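Glycosyltransferase Gtf1 (Streptococcus pneumoniae, PDB 4PQG) is a bacterial glycosyltransferase of the GT-B class, with two domains built on parallel sheets and an added extended antiparallel beta-sheet domain. Local coordinates at residues A277-N291 against F298-P312. Numbering follows the deposited sequence.
Sequences ADKVDFFIVSTDRQN and FAKYTQHQPKIVTIP
Asn291 reaches from the first turn of helix 288-301 to Ile308 and Thr310, a worked example of a side chain tying a helix to the strand that follows it. Its CB lies 3.4 Å from Thr310 OG1. With CG anti to the backbone N (chi1 -169°), the amide is carried toward strand 308-310, where CG and OD1 rest against Ile308 CG2, OD1 at 3.4 Å. ND2 then donates to Thr310 OG1 at 2.8 Å, the acceptor lying close to the amide plane, and makes a weak, longer bond to Ile308 O. Thr310 OG1 in turn donates to Asp288 OD1 (2.9 Å), approaching from the anti side and from out of the carboxylate plane, so two bonds fix this hydroxyl. The helix links the parallel strands 282-285 and 308-310 in a beta-alpha-beta crossover at one edge of the seven-stranded parallel sheet of this Rossmann-like domain. Between the strands, Val309 N donates to Phe283 O at 2.8 Å. The Phe283 ring receives Pro306 CB at its edge, 3.5 Å from CE2, while Val280 CG1 covers one face. On the sheet face that carries Ile284 and Val309, Val309 CG1 meets Phe282 CD1 at 3.4 Å, and helix 494-508 packs on Phe282 and Ile311.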
ATOM      1  N   ALA A 277      -9.970  22.455   4.929  1.00 24.14           N
ATOM      2  CA  ALA A 277     -11.023  21.550   5.417  1.00 24.32           C
ATOM      3  C   ALA A 277     -12.435  22.022   5.064  1.00 23.30           C
ATOM      4  O   ALA A 277     -13.345  21.216   4.975  1.00 21.59           O
ATOM      5  CB  ALA A 277     -10.901  21.327   6.926  1.00 23.86           C
ATOM      6  N   ASP A 278     -12.596  23.320   4.842  1.00 24.80           N
ATOM      7  CA  ASP A 278     -13.873  23.876   4.363  1.00 27.30           C
ATOM      8  C   ASP A 278     -14.347  23.271   3.034  1.00 27.78           C
ATOM      9  O   ASP A 278     -15.540  23.325   2.722  1.00 28.25           O
ATOM     10  CB  ASP A 278     -13.787  25.399   4.250  1.00 28.94           C
ATOM     11  CG  ASP A 278     -12.672  25.850   3.322  1.00 33.16           C
ATOM     12  OD1 ASP A 278     -11.524  25.382   3.491  1.00 33.15           O
ATOM     13  OD2 ASP A 278     -12.944  26.660   2.411  1.00 35.17           O
ATOM     14  N   LYS A 279     -13.424  22.685   2.261  1.00 26.56           N
ATOM     15  CA  LYS A 279     -13.762  22.062   0.972  1.00 26.13           C
ATOM     16  C   LYS A 279     -14.113  20.580   1.085  1.00 25.19           C
ATOM     17  O   LYS A 279     -14.584  19.966   0.123  1.00 27.36           O
ATOM     18  CB  LYS A 279     -12.613  22.237  -0.030  1.00 27.22           C
ATOM     19  CG  LYS A 279     -12.232  23.681  -0.341  1.00 29.41           C
ATOM     20  CD  LYS A 279     -13.379  24.494  -0.946  1.00 31.89           C
ATOM     21  CE  LYS A 279     -12.897  25.827  -1.520  1.00 32.23           C
ATOM     22  NZ  LYS A 279     -12.048  26.586  -0.558  1.00 33.81           N
ATOM     23  N   VAL A 280     -13.881  20.009   2.262  1.00 24.27           N
ATOM     24  CA  VAL A 280     -14.076  18.586   2.510  1.00 22.67           C
ATOM     25  C   VAL A 280     -15.439  18.359   3.171  1.00 24.12           C
ATOM     26  O   VAL A 280     -15.741  18.989   4.184  1.00 23.26           O
ATOM     27  CB  VAL A 280     -12.952  18.040   3.433  1.00 21.60           C
ATOM     28  CG1 VAL A 280     -13.141  16.575   3.748  1.00 19.32           C
ATOM     29  CG2 VAL A 280     -11.577  18.261   2.803  1.00 21.78           C
ATOM     30  N   ASP A 281     -16.230  17.443   2.607  1.00 25.50           N
ATOM     31  CA  ASP A 281     -17.538  17.088   3.165  1.00 27.29           C
ATOM     32  C   ASP A 281     -17.407  16.337   4.489  1.00 27.00           C
ATOM     33  O   ASP A 281     -18.076  16.684   5.454  1.00 24.56           O
ATOM     34  CB  ASP A 281     -18.363  16.309   2.151  1.00 29.08           C
ATOM     35  CG  ASP A 281     -18.763  17.171   0.973  1.00 31.88           C
ATOM     36  OD1 ASP A 281     -19.579  18.095   1.161  1.00 34.74           O
ATOM     37  OD2 ASP A 281     -18.227  16.965  -0.129  1.00 32.24           O
ATOM     38  N   PHE A 282     -16.523  15.334   4.540  1.00 25.65           N
ATOM     39  CA  PHE A 282     -16.151  14.715   5.815  1.00 25.34           C
ATOM     40  C   PHE A 282     -14.766  14.070   5.819  1.00 24.28           C
ATOM     41  O   PHE A 282     -14.285  13.631   4.787  1.00 22.78           O
ATOM     42  CB  PHE A 282     -17.202  13.706   6.292  1.00 24.29           C
ATOM     43  CG  PHE A 282     -17.457  12.569   5.349  1.00 24.03           C
ATOM     44  CD1 PHE A 282     -16.907  11.319   5.589  1.00 24.09           C
ATOM     45  CD2 PHE A 282     -18.313  12.727   4.251  1.00 24.57           C
ATOM     46  CE1 PHE A 282     -17.173  10.252   4.740  1.00 23.33           C
ATOM     47  CE2 PHE A 282     -18.578  11.669   3.396  1.00 24.27           C
ATOM     48  CZ  PHE A 282     -18.013  10.424   3.645  1.00 24.47           C
ATOM     49  N   PHE A 283     -14.131  14.054   6.986  1.00 24.44           N
ATOM     50  CA  PHE A 283     -12.910  13.279   7.174  1.00 23.62           C
ATOM     51  C   PHE A 283     -13.264  11.921   7.769  1.00 24.40           C
ATOM     52  O   PHE A 283     -14.204  11.814   8.566  1.00 24.43           O
ATOM     53  CB  PHE A 283     -11.939  14.018   8.084  1.00 23.09           C
ATOM     54  CG  PHE A 283     -11.419  15.309   7.504  1.00 22.97           C
ATOM     55  CD1 PHE A 283     -10.228  15.326   6.764  1.00 22.54           C
ATOM     56  CD2 PHE A 283     -12.103  16.510   7.697  1.00 21.75           C
ATOM     57  CE1 PHE A 283      -9.746  16.512   6.231  1.00 21.03           C
ATOM     58  CE2 PHE A 283     -11.625  17.697   7.166  1.00 20.60           C
ATOM     59  CZ  PHE A 283     -10.438  17.696   6.437  1.00 21.76           C
ATOM     60  N   ILE A 284     -12.524  10.891   7.357  1.00 22.48           N
ATOM     61  CA  ILE A 284     -12.650   9.553   7.923  1.00 22.17           C
ATOM     62  C   ILE A 284     -11.389   9.209   8.733  1.00 22.15           C
ATOM     63  O   ILE A 284     -10.265   9.371   8.235  1.00 20.02           O
ATOM     64  CB  ILE A 284     -12.864   8.488   6.820  1.00 22.11           C
ATOM     65  CG1 ILE A 284     -14.020   8.884   5.891  1.00 21.41           C
ATOM     66  CG2 ILE A 284     -13.121   7.111   7.431  1.00 22.52           C
ATOM     67  CD1 ILE A 284     -14.232   7.918   4.726  1.00 20.69           C
ATOM     68  N   VAL A 285     -11.573   8.772   9.981  1.00 21.38           N
ATOM     69  CA  VAL A 285     -10.471   8.237  10.806  1.00 21.89           C
ATOM     70  C   VAL A 285     -10.802   6.835  11.291  1.00 22.28           C
ATOM     71  O   VAL A 285     -11.971   6.477  11.359  1.00 23.50           O
ATOM     72  CB  VAL A 285     -10.142   9.109  12.035  1.00 21.86           C
ATOM     73  CG1 VAL A 285      -9.707  10.502  11.617  1.00 22.19           C
ATOM     74  CG2 VAL A 285     -11.330   9.170  12.993  1.00 20.10           C
ATOM     75  N   SER A 286      -9.787   6.052  11.666  1.00 22.23           N
ATOM     76  CA  SER A 286     -10.015   4.656  12.024  1.00 22.37           C
ATOM     77  C   SER A 286     -10.480   4.385  13.462  1.00 22.41           C
ATOM     78  O   SER A 286     -11.044   3.328  13.727  1.00 21.22           O
ATOM     79  CB  SER A 286      -8.781   3.810  11.728  1.00 22.98           C
ATOM     80  OG  SER A 286      -8.552   3.746  10.331  1.00 26.31           O
ATOM     81  N   THR A 287     -10.200   5.304  14.379  1.00 22.38           N
ATOM     82  CA  THR A 287     -10.575   5.128  15.788  1.00 24.84           C
ATOM     83  C   THR A 287     -11.237   6.370  16.340  1.00 24.94           C
ATOM     84  O   THR A 287     -10.985   7.473  15.862  1.00 26.17           O
ATOM     85  CB  THR A 287      -9.362   4.846  16.675  1.00 24.10           C
ATOM     86  OG1 THR A 287      -8.531   6.011  16.720  1.00 24.11           O
ATOM     87  CG2 THR A 287      -8.589   3.654  16.176  1.00 24.00           C
ATOM     88  N   ASP A 288     -12.058   6.194  17.372  1.00 26.47           N
ATOM     89  CA  ASP A 288     -12.695   7.321  18.045  1.00 25.64           C
ATOM     90  C   ASP A 288     -11.709   8.227  18.762  1.00 24.37           C
ATOM     91  O   ASP A 288     -11.966   9.411  18.891  1.00 24.48           O
ATOM     92  CB  ASP A 288     -13.750   6.851  19.057  1.00 28.29           C
ATOM     93  CG  ASP A 288     -15.027   6.380  18.392  1.00 30.31           C
ATOM     94  OD1 ASP A 288     -15.414   6.945  17.346  1.00 30.53           O
ATOM     95  OD2 ASP A 288     -15.640   5.437  18.926  1.00 33.08           O
ATOM     96  N   ARG A 289     -10.614   7.674  19.271  1.00 23.78           N
ATOM     97  CA  ARG A 289      -9.597   8.508  19.899  1.00 24.40           C
ATOM     98  C   ARG A 289      -8.987   9.493  18.890  1.00 23.50           C
ATOM     99  O   ARG A 289      -8.825  10.667  19.203  1.00 25.74           O
ATOM    100  CB  ARG A 289      -8.520   7.663  20.581  1.00 26.39           C
ATOM    101  CG  ARG A 289      -7.454   8.447  21.347  1.00 29.81           C
ATOM    102  CD  ARG A 289      -7.989   9.388  22.429  1.00 32.93           C
ATOM    103  NE  ARG A 289      -6.935  10.284  22.920  1.00 34.63           N
ATOM    104  CZ  ARG A 289      -7.135  11.513  23.397  1.00 35.19           C
ATOM    105  NH1 ARG A 289      -8.356  12.025  23.455  1.00 35.80           N
ATOM    106  NH2 ARG A 289      -6.108  12.246  23.805  1.00 36.37           N
ATOM    107  N   GLN A 290      -8.657   9.027  17.681  1.00 23.33           N
ATOM    108  CA  GLN A 290      -8.109   9.958  16.687  1.00 22.03           C
ATOM    109  C   GLN A 290      -9.171  10.968  16.288  1.00 21.56           C
ATOM    110  O   GLN A 290      -8.870  12.146  16.086  1.00 21.52           O
ATOM    111  CB  GLN A 290      -7.559   9.252  15.453  1.00 21.24           C
ATOM    112  CG  GLN A 290      -6.815  10.214  14.522  1.00 20.73           C
ATOM    113  CD  GLN A 290      -5.936   9.511  13.512  1.00 21.45           C
ATOM    114  OE1 GLN A 290      -6.189   8.366  13.135  1.00 20.70           O
ATOM    115  NE2 GLN A 290      -4.890  10.201  13.067  1.00 22.14           N
ATOM    116  N   ASN A 291     -10.412  10.499  16.217  1.00 21.86           N
ATOM    117  CA  ASN A 291     -11.545  11.358  15.913  1.00 23.19           C
ATOM    118  C   ASN A 291     -11.589  12.550  16.870  1.00 23.93           C
ATOM    119  O   ASN A 291     -11.577  13.704  16.432  1.00 23.62           O
ATOM    120  CB  ASN A 291     -12.850  10.542  15.928  1.00 23.41           C
ATOM    121  CG  ASN A 291     -14.037  11.310  15.364  1.00 24.51           C
ATOM    122  OD1 ASN A 291     -14.178  12.513  15.582  1.00 24.71           O
ATOM    123  ND2 ASN A 291     -14.897  10.613  14.638  1.00 23.77           N
ATOM    124  N   PHE A 298      -8.868  20.900  15.281  1.00 24.88           N
ATOM    125  CA  PHE A 298      -9.553  21.785  14.346  1.00 26.33           C
ATOM    126  C   PHE A 298     -10.113  23.017  15.062  1.00 27.83           C
ATOM    127  O   PHE A 298      -9.957  24.156  14.593  1.00 28.12           O
ATOM    128  CB  PHE A 298     -10.639  21.025  13.561  1.00 25.04           C
ATOM    129  CG  PHE A 298     -10.125  20.416  12.274  1.00 23.03           C
ATOM    130  CD1 PHE A 298      -9.514  21.219  11.305  1.00 23.47           C
ATOM    131  CD2 PHE A 298     -10.227  19.057  12.044  1.00 21.53           C
ATOM    132  CE1 PHE A 298      -9.011  20.674  10.129  1.00 21.46           C
ATOM    133  CE2 PHE A 298      -9.752  18.508  10.873  1.00 21.89           C
ATOM    134  CZ  PHE A 298      -9.139  19.317   9.912  1.00 22.02           C
ATOM    135  N   ALA A 299     -10.720  22.784  16.224  1.00 29.01           N
ATOM    136  CA  ALA A 299     -11.304  23.858  17.030  1.00 29.29           C
ATOM    137  C   ALA A 299     -10.239  24.764  17.625  1.00 30.29           C
ATOM    138  O   ALA A 299     -10.413  25.976  17.670  1.00 32.03           O
ATOM    139  CB  ALA A 299     -12.193  23.280  18.125  1.00 29.06           C
ATOM    140  N   LYS A 300      -9.129  24.180  18.066  1.00 30.25           N
ATOM    141  CA  LYS A 300      -8.081  24.939  18.750  1.00 30.33           C
ATOM    142  C   LYS A 300      -7.188  25.746  17.795  1.00 31.57           C
ATOM    143  O   LYS A 300      -6.767  26.867  18.114  1.00 30.88           O
ATOM    144  CB  LYS A 300      -7.235  23.986  19.599  1.00 29.78           C
ATOM    145  CG  LYS A 300      -6.397  24.655  20.672  1.00 32.47           C
ATOM    146  CD  LYS A 300      -5.271  23.736  21.119  1.00 32.24           C
ATOM    147  CE  LYS A 300      -4.964  23.891  22.594  1.00 33.96           C
ATOM    148  NZ  LYS A 300      -4.558  25.283  22.920  1.00 35.59           N
ATOM    149  N   TYR A 301      -6.894  25.186  16.625  1.00 32.16           N
ATOM    150  CA  TYR A 301      -5.879  25.783  15.745  1.00 31.41           C
ATOM    151  C   TYR A 301      -6.379  26.390  14.434  1.00 31.37           C
ATOM    152  O   TYR A 301      -5.624  27.100  13.755  1.00 31.18           O
ATOM    153  CB  TYR A 301      -4.776  24.762  15.440  1.00 30.05           C
ATOM    154  CG  TYR A 301      -4.074  24.219  16.662  1.00 28.95           C
ATOM    155  CD1 TYR A 301      -3.072  24.953  17.304  1.00 29.37           C
ATOM    156  CD2 TYR A 301      -4.391  22.963  17.160  1.00 28.43           C
ATOM    157  CE1 TYR A 301      -2.420  24.449  18.419  1.00 29.17           C
ATOM    158  CE2 TYR A 301      -3.741  22.445  18.266  1.00 29.70           C
ATOM    159  CZ  TYR A 301      -2.759  23.192  18.892  1.00 30.30           C
ATOM    160  OH  TYR A 301      -2.129  22.684  19.997  1.00 29.80           O
ATOM    161  N   THR A 302      -7.629  26.108  14.075  1.00 30.92           N
ATOM    162  CA  THR A 302      -8.168  26.510  12.779  1.00 29.35           C
ATOM    163  C   THR A 302      -9.542  27.185  12.907  1.00 31.55           C
ATOM    164  O   THR A 302     -10.170  27.151  13.962  1.00 29.77           O
ATOM    165  CB  THR A 302      -8.301  25.314  11.802  1.00 28.83           C
ATOM    166  OG1 THR A 302      -9.567  24.673  11.984  1.00 27.59           O
ATOM    167  CG2 THR A 302      -7.169  24.286  11.985  1.00 27.81           C
ATOM    168  N   GLN A 303     -10.009  27.767  11.804  1.00 32.57           N
ATOM    169  CA  GLN A 303     -11.333  28.363  11.744  1.00 33.72           C
ATOM    170  C   GLN A 303     -12.359  27.403  11.135  1.00 32.97           C
ATOM    171  O   GLN A 303     -13.440  27.832  10.754  1.00 33.93           O
ATOM    172  CB  GLN A 303     -11.286  29.681  10.950  1.00 37.00           C
ATOM    173  CG  GLN A 303     -10.463  30.792  11.597  1.00 39.82           C
ATOM    174  CD  GLN A 303     -11.008  31.232  12.950  1.00 42.88           C
ATOM    175  OE1 GLN A 303     -12.192  31.568  13.090  1.00 42.16           O
ATOM    176  NE2 GLN A 303     -10.142  31.230  13.961  1.00 42.59           N
ATOM    177  N   HIS A 304     -12.023  26.115  11.037  1.00 31.89           N
ATOM    178  CA  HIS A 304     -12.940  25.110  10.490  1.00 31.60           C
ATOM    179  C   HIS A 304     -13.473  24.202  11.563  1.00 32.02           C
ATOM    180  O   HIS A 304     -12.789  23.922  12.541  1.00 32.27           O
ATOM    181  CB  HIS A 304     -12.259  24.212   9.452  1.00 33.74           C
ATOM    182  CG  HIS A 304     -11.459  24.949   8.415  1.00 34.56           C
ATOM    183  ND1 HIS A 304     -12.018  25.793   7.532  1.00 35.28           N
ATOM    184  CD2 HIS A 304     -10.096  24.917   8.122  1.00 36.31           C
ATOM    185  CE1 HIS A 304     -11.066  26.293   6.724  1.00 35.43           C
ATOM    186  NE2 HIS A 304      -9.889  25.753   7.083  1.00 36.96           N
ATOM    187  N   GLN A 305     -14.686  23.699  11.370  1.00 31.52           N
ATOM    188  CA  GLN A 305     -15.212  22.630  12.223  1.00 33.16           C
ATOM    189  C   GLN A 305     -15.805  21.559  11.346  1.00 30.68           C
ATOM    190  O   GLN A 305     -17.024  21.473  11.203  1.00 30.79           O
ATOM    191  CB  GLN A 305     -16.250  23.132  13.240  1.00 34.44           C
ATOM    192  CG  GLN A 305     -15.691  23.583  14.585  1.00 38.15           C
ATOM    193  CD  GLN A 305     -14.380  22.912  15.012  1.00 39.56           C
ATOM    194  OE1 GLN A 305     -14.270  21.682  15.204  1.00 42.77           O
ATOM    195  NE2 GLN A 305     -13.375  23.740  15.187  1.00 40.84           N
ATOM    196  N   PRO A 306     -14.936  20.725  10.753  1.00 30.57           N
ATOM    197  CA  PRO A 306     -15.394  19.772   9.763  1.00 28.33           C
ATOM    198  C   PRO A 306     -16.076  18.581  10.414  1.00 27.99           C
ATOM    199  O   PRO A 306     -15.914  18.344  11.614  1.00 27.98           O
ATOM    200  CB  PRO A 306     -14.100  19.340   9.073  1.00 28.33           C
ATOM    201  CG  PRO A 306     -13.037  19.517  10.095  1.00 28.75           C
ATOM    202  CD  PRO A 306     -13.504  20.551  11.080  1.00 29.67           C
ATOM    203  N   LYS A 307     -16.848  17.854   9.615  1.00 26.73           N
ATOM    204  CA  LYS A 307     -17.438  16.605  10.031  1.00 27.64           C
ATOM    205  C   LYS A 307     -16.358  15.531   9.997  1.00 27.28           C
ATOM    206  O   LYS A 307     -15.585  15.445   9.041  1.00 25.57           O
ATOM    207  CB  LYS A 307     -18.592  16.221   9.109  1.00 28.26           C
ATOM    208  CG  LYS A 307     -19.195  14.869   9.446  1.00 30.26           C
ATOM    209  CD  LYS A 307     -20.523  14.628   8.754  1.00 33.77           C
ATOM    210  CE  LYS A 307     -21.256  13.487   9.453  1.00 35.63           C
ATOM    211  NZ  LYS A 307     -22.502  13.082   8.745  1.00 39.68           N
ATOM    212  N   ILE A 308     -16.304  14.727  11.049  1.00 26.61           N
ATOM    213  CA  ILE A 308     -15.307  13.657  11.152  1.00 26.32           C
ATOM    214  C   ILE A 308     -16.010  12.377  11.554  1.00 26.14           C
ATOM    215  O   ILE A 308     -16.674  12.334  12.579  1.00 28.57           O
ATOM    216  CB  ILE A 308     -14.215  13.988  12.180  1.00 24.26           C
ATOM    217  CG1 ILE A 308     -13.504  15.300  11.826  1.00 24.33           C
ATOM    218  CG2 ILE A 308     -13.249  12.824  12.328  1.00 24.22           C
ATOM    219  CD1 ILE A 308     -12.496  15.757  12.867  1.00 24.14           C
ATOM    220  N   VAL A 309     -15.874  11.338  10.746  1.00 24.36           N
ATOM    221  CA  VAL A 309     -16.550  10.073  11.019  1.00 24.92           C
ATOM    222  C   VAL A 309     -15.507   8.996  11.293  1.00 24.45           C
ATOM    223  O   VAL A 309     -14.435   9.000  10.680  1.00 24.38           O
ATOM    224  CB  VAL A 309     -17.540   9.671   9.885  1.00 25.22           C
ATOM    225  CG1 VAL A 309     -16.854   9.548   8.541  1.00 26.84           C
ATOM    226  CG2 VAL A 309     -18.269   8.369  10.206  1.00 26.27           C
ATOM    227  N   THR A 310     -15.819   8.095  12.222  1.00 23.95           N
ATOM    228  CA  THR A 310     -14.953   6.977  12.539  1.00 23.46           C
ATOM    229  C   THR A 310     -15.375   5.735  11.770  1.00 24.41           C
ATOM    230  O   THR A 310     -16.449   5.196  11.991  1.00 23.38           O
ATOM    231  CB  THR A 310     -14.939   6.676  14.044  1.00 24.14           C
ATOM    232  OG1 THR A 310     -14.449   7.823  14.759  1.00 23.86           O
ATOM    233  CG2 THR A 310     -14.064   5.458  14.342  1.00 23.10           C
ATOM    234  N   ILE A 311     -14.525   5.291  10.845  1.00 23.19           N
ATOM    235  CA  ILE A 311     -14.762   4.049  10.128  1.00 23.57           C
ATOM    236  C   ILE A 311     -13.438   3.310  10.047  1.00 23.91           C
ATOM    237  O   ILE A 311     -12.504   3.794   9.397  1.00 25.51           O
ATOM    238  CB  ILE A 311     -15.308   4.266   8.701  1.00 23.71           C
ATOM    239  CG1 ILE A 311     -16.443   5.299   8.678  1.00 24.08           C
ATOM    240  CG2 ILE A 311     -15.750   2.941   8.097  1.00 23.14           C
ATOM    241  CD1 ILE A 311     -16.767   5.789   7.281  1.00 25.63           C
ATOM    242  N   PRO A 312     -13.338   2.159  10.733  1.00 24.74           N
ATOM    243  CA  PRO A 312     -12.121   1.343  10.701  1.00 22.90           C
ATOM    244  C   PRO A 312     -11.741   1.026   9.255  1.00 23.04           C
ATOM    245  O   PRO A 312     -12.622   0.702   8.464  1.00 22.43           O
ATOM    246  CB  PRO A 312     -12.548   0.068  11.413  1.00 23.11           C
ATOM    247  CG  PRO A 312     -13.579   0.527  12.391  1.00 24.00           C
ATOM    248  CD  PRO A 312     -14.337   1.615  11.683  1.00 24.81           C
TER
HETATM  249  O   HOH W   1     -17.252  18.841   7.036  1.00 33.81           O